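PDB 6WQV: endoglucanase from Ruminococcus champanellensis, which probably hydrolyses internal beta-1,4 linkages of cellulose and related plant polysaccharides such as xylan, as a broad-specificity endoglucanase of glycoside hydrolase family 5. Local coordinates for residues 223-228 with 236-241. Sequence-based numbering, arbitrary orientation.
Sequences NDFVLP and LIVDIH. With GLC (alpha-D-glucopyranose), chain E.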
ATOM      1  N   ASN A 223      -8.908   3.569  18.041  1.00 16.44           N
ATOM      2  CA  ASN A 223      -9.828   3.115  19.082  1.00 17.71           C
ATOM      3  C   ASN A 223     -11.012   2.352  18.502  1.00 19.03           C
ATOM      4  O   ASN A 223     -11.527   1.430  19.147  1.00 21.57           O
ATOM      5  CB  ASN A 223     -10.293   4.299  19.926  1.00 20.13           C
ATOM      6  CG  ASN A 223      -9.206   4.802  20.863  1.00 27.05           C
ATOM      7  OD1 ASN A 223      -8.248   4.083  21.155  1.00 30.64           O
ATOM      8  ND2 ASN A 223      -9.348   6.035  21.338  1.00 28.25           N
ATOM      9  N   ASP A 224     -11.444   2.700  17.295  1.00 15.61           N
ATOM     10  CA  ASP A 224     -12.595   2.058  16.671  1.00 16.59           C
ATOM     11  C   ASP A 224     -12.218   0.895  15.765  1.00 14.87           C
ATOM     12  O   ASP A 224     -13.113   0.231  15.230  1.00 16.08           O
ATOM     13  CB  ASP A 224     -13.396   3.086  15.857  1.00 17.42           C
ATOM     14  CG  ASP A 224     -14.189   4.037  16.730  1.00 19.66           C
ATOM     15  OD1 ASP A 224     -13.984   4.033  17.965  1.00 21.41           O
ATOM     16  OD2 ASP A 224     -15.025   4.788  16.180  1.00 22.02           O
ATOM     17  N   PHE A 225     -10.921   0.644  15.565  1.00 13.81           N
ATOM     18  CA  PHE A 225     -10.451  -0.431  14.708  1.00 13.14           C
ATOM     19  C   PHE A 225     -10.537  -1.778  15.421  1.00 12.12           C
ATOM     20  O   PHE A 225     -10.179  -1.903  16.591  1.00 16.06           O
ATOM     21  CB  PHE A 225      -8.993  -0.157  14.306  1.00 13.79           C
ATOM     22  CG  PHE A 225      -8.377  -1.231  13.444  1.00 12.77           C
ATOM     23  CD1 PHE A 225      -8.576  -1.243  12.077  1.00 12.24           C
ATOM     24  CD2 PHE A 225      -7.579  -2.219  14.007  1.00 11.75           C
ATOM     25  CE1 PHE A 225      -8.014  -2.229  11.288  1.00 11.22           C
ATOM     26  CE2 PHE A 225      -7.017  -3.203  13.220  1.00 13.35           C
ATOM     27  CZ  PHE A 225      -7.241  -3.210  11.863  1.00 12.82           C
ATOM     28  N   VAL A 226     -11.003  -2.791  14.690  1.00 13.81           N
ATOM     29  CA  VAL A 226     -11.051  -4.173  15.161  1.00 15.24           C
ATOM     30  C   VAL A 226     -10.273  -5.029  14.162  1.00 15.08           C
ATOM     31  O   VAL A 226     -10.618  -5.072  12.978  1.00 14.76           O
ATOM     32  CB  VAL A 226     -12.502  -4.674  15.278  1.00 15.79           C
ATOM     33  CG1 VAL A 226     -12.541  -6.160  15.629  1.00 17.49           C
ATOM     34  CG2 VAL A 226     -13.284  -3.874  16.312  1.00 16.88           C
ATOM     35  N   LEU A 227      -9.233  -5.707  14.632  1.00 14.50           N
ATOM     36  CA  LEU A 227      -8.521  -6.627  13.747  1.00 14.54           C
ATOM     37  C   LEU A 227      -9.441  -7.795  13.411  1.00 13.49           C
ATOM     38  O   LEU A 227     -10.068  -8.359  14.320  1.00 14.68           O
ATOM     39  CB  LEU A 227      -7.257  -7.140  14.428  1.00 16.15           C
ATOM     40  CG  LEU A 227      -6.203  -7.797  13.533  1.00 16.22           C
ATOM     41  CD1 LEU A 227      -5.536  -6.794  12.618  1.00 16.51           C
ATOM     42  CD2 LEU A 227      -5.188  -8.528  14.417  1.00 19.31           C
ATOM     43  N   PRO A 228      -9.558  -8.185  12.139  1.00 12.97           N
ATOM     44  CA  PRO A 228     -10.441  -9.308  11.794  1.00 13.63           C
ATOM     45  C   PRO A 228     -10.103 -10.570  12.573  1.00 15.52           C
ATOM     46  O   PRO A 228      -8.946 -10.824  12.920  1.00 15.19           O
ATOM     47  CB  PRO A 228     -10.187  -9.518  10.295  1.00 14.67           C
ATOM     48  CG  PRO A 228      -9.714  -8.232   9.805  1.00 14.44           C
ATOM     49  CD  PRO A 228      -8.979  -7.558  10.939  1.00 12.11           C
ATOM     50  N   LEU A 236      -1.923 -11.517  10.355  1.00 14.04           N
ATOM     51  CA  LEU A 236      -2.481 -10.243   9.926  1.00 12.79           C
ATOM     52  C   LEU A 236      -1.574  -9.079  10.308  1.00 11.51           C
ATOM     53  O   LEU A 236      -0.998  -9.051  11.400  1.00 15.10           O
ATOM     54  CB  LEU A 236      -3.873 -10.016  10.525  1.00 14.07           C
ATOM     55  CG  LEU A 236      -4.910 -11.084  10.179  1.00 14.79           C
ATOM     56  CD1 LEU A 236      -6.268 -10.728  10.797  1.00 15.70           C
ATOM     57  CD2 LEU A 236      -5.054 -11.287   8.686  1.00 15.88           C
ATOM     58  N   ILE A 237      -1.489  -8.111   9.395  1.00 10.91           N
ATOM     59  CA  ILE A 237      -0.663  -6.920   9.536  1.00 12.06           C
ATOM     60  C   ILE A 237      -1.520  -5.696   9.243  1.00 10.21           C
ATOM     61  O   ILE A 237      -2.267  -5.675   8.261  1.00 13.05           O
ATOM     62  CB  ILE A 237       0.506  -6.966   8.533  1.00 12.15           C
ATOM     63  CG1 ILE A 237       1.340  -8.232   8.714  1.00 13.34           C
ATOM     64  CG2 ILE A 237       1.375  -5.716   8.645  1.00 11.99           C
ATOM     65  CD1 ILE A 237       2.175  -8.577   7.481  1.00 14.54           C
ATOM     66  N   VAL A 238      -1.376  -4.662  10.057  1.00 11.32           N
ATOM     67  CA  VAL A 238      -2.047  -3.391   9.797  1.00 11.41           C
ATOM     68  C   VAL A 238      -1.153  -2.513   8.932  1.00 11.64           C
ATOM     69  O   VAL A 238       0.063  -2.418   9.163  1.00 11.75           O
ATOM     70  CB  VAL A 238      -2.415  -2.684  11.114  1.00 11.89           C
ATOM     71  CG1 VAL A 238      -2.954  -1.282  10.832  1.00 13.28           C
ATOM     72  CG2 VAL A 238      -3.438  -3.515  11.892  1.00 13.03           C
ATOM     73  N   ASP A 239      -1.752  -1.854   7.944  1.00 11.78           N
ATOM     74  CA  ASP A 239      -1.048  -0.903   7.090  1.00 11.76           C
ATOM     75  C   ASP A 239      -1.434   0.516   7.487  1.00 12.53           C
ATOM     76  O   ASP A 239      -2.614   0.889   7.435  1.00 12.40           O
ATOM     77  CB  ASP A 239      -1.348  -1.119   5.605  1.00 11.08           C
ATOM     78  CG  ASP A 239      -0.496  -0.226   4.687  1.00 11.80           C
ATOM     79  OD1 ASP A 239       0.221   0.667   5.191  1.00 14.56           O
ATOM     80  OD2 ASP A 239      -0.549  -0.415   3.455  1.00 15.49           O
ATOM     81  N   ILE A 240      -0.437   1.302   7.878  1.00 12.89           N
ATOM     82  CA  ILE A 240      -0.581   2.724   8.135  1.00 10.68           C
ATOM     83  C   ILE A 240       0.238   3.465   7.083  1.00 12.10           C
ATOM     84  O   ILE A 240       1.415   3.144   6.875  1.00 14.83           O
ATOM     85  CB  ILE A 240      -0.082   3.081   9.544  1.00 11.92           C
ATOM     86  CG1 ILE A 240      -0.922   2.388  10.630  1.00 13.19           C
ATOM     87  CG2 ILE A 240      -0.050   4.591   9.717  1.00 13.37           C
ATOM     88  CD1 ILE A 240      -2.412   2.699  10.608  1.00 14.10           C
ATOM     89  N   HIS A 241      -0.370   4.445   6.421  1.00 10.78           N
ATOM     90  CA  HIS A 241       0.388   5.389   5.602  1.00  8.92           C
ATOM     91  C   HIS A 241       0.727   6.588   6.482  1.00 12.66           C
ATOM     92  O   HIS A 241      -0.124   7.089   7.230  1.00 13.09           O
ATOM     93  CB  HIS A 241      -0.415   5.853   4.385  1.00 11.15           C
ATOM     94  CG  HIS A 241      -0.925   4.736   3.522  1.00 10.46           C
ATOM     95  ND1 HIS A 241      -1.633   4.965   2.360  1.00 13.63           N
ATOM     96  CD2 HIS A 241      -0.859   3.393   3.661  1.00 12.55           C
ATOM     97  CE1 HIS A 241      -1.982   3.809   1.825  1.00 11.84           C
ATOM     98  NE2 HIS A 241      -1.524   2.839   2.592  1.00 11.76           N
TER
HETATM   99  C1  GLC E   1      -2.222   7.739  -0.420  1.00 19.28           C
HETATM  100  C2  GLC E   1      -2.516   6.979  -1.699  1.00 13.23           C
HETATM  101  C3  GLC E   1      -1.677   7.197  -2.884  1.00 11.80           C
HETATM  102  C4  GLC E   1      -1.409   8.670  -3.083  1.00 11.97           C
HETATM  103  C5  GLC E   1      -0.671   9.145  -1.853  1.00 14.21           C
HETATM  104  C6  GLC E   1      -0.114  10.555  -1.952  1.00 14.02           C
HETATM  105  O1  GLC E   1      -1.392   7.138   0.484  1.00 19.54           O
HETATM  106  O2  GLC E   1      -2.607   5.566  -1.339  1.00 13.78           O
HETATM  107  O3  GLC E   1      -2.419   6.659  -4.041  1.00 11.71           O
HETATM  108  O4  GLC E   1      -0.649   8.851  -4.281  1.00 12.33           O
HETATM  109  O5  GLC E   1      -1.599   9.105  -0.697  1.00 16.68           O
HETATM  110  O6  GLC E   1      -1.108  11.477  -2.084  1.00 16.40           O
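Phe225, Leu227 and Pro228 pack on Leu236 and Val238, laying the loop after helix 219-223 over the outer side of strand 236-241, the sixth strand of the TIM barrel. The side-chain contacts are all apolar. CG2 of Val238 lies 3.8 Å from CZ of Phe225, approaching the ring obliquely, and 4.0 Å from CD1 of Leu227, so a single methyl meets two loop side chains. With its ring anti to the backbone N (chi1 178°), Phe225 extends from the loop to this methyl. Two residues earlier on the strand, Leu236 runs at a slant to Leu227 and Pro228, its CD1 4.0 Å from CG of Leu227 and 4.1 Å from CB of Pro228. The same CD1 comes within 3.4 Å of the carbonyl O of Pro228, a close van der Waals contact. Further out, Phe277 of helix 263-278 touches both Phe225 and Val238, while helix 179-197 packs against Pro228; the salt bridge from Asp224 to Arg182 ties the loop to that same helix.

Farther along segment 236-241, His241 lines the glycan pocket, where Asn163 and Gln164 touch its side chain. Replacing His241 with an alanine would probably leave O1 of the glucose without this hydrogen-bond partner. His119, Asn163, Gln288 and Glu331 also hydrogen-bond this glucose. The bond in question joins His241 ND1 to GLC O1 at 2.9 Å, bent to 143°, with the oxygen at the imidazole edge near the ring plane.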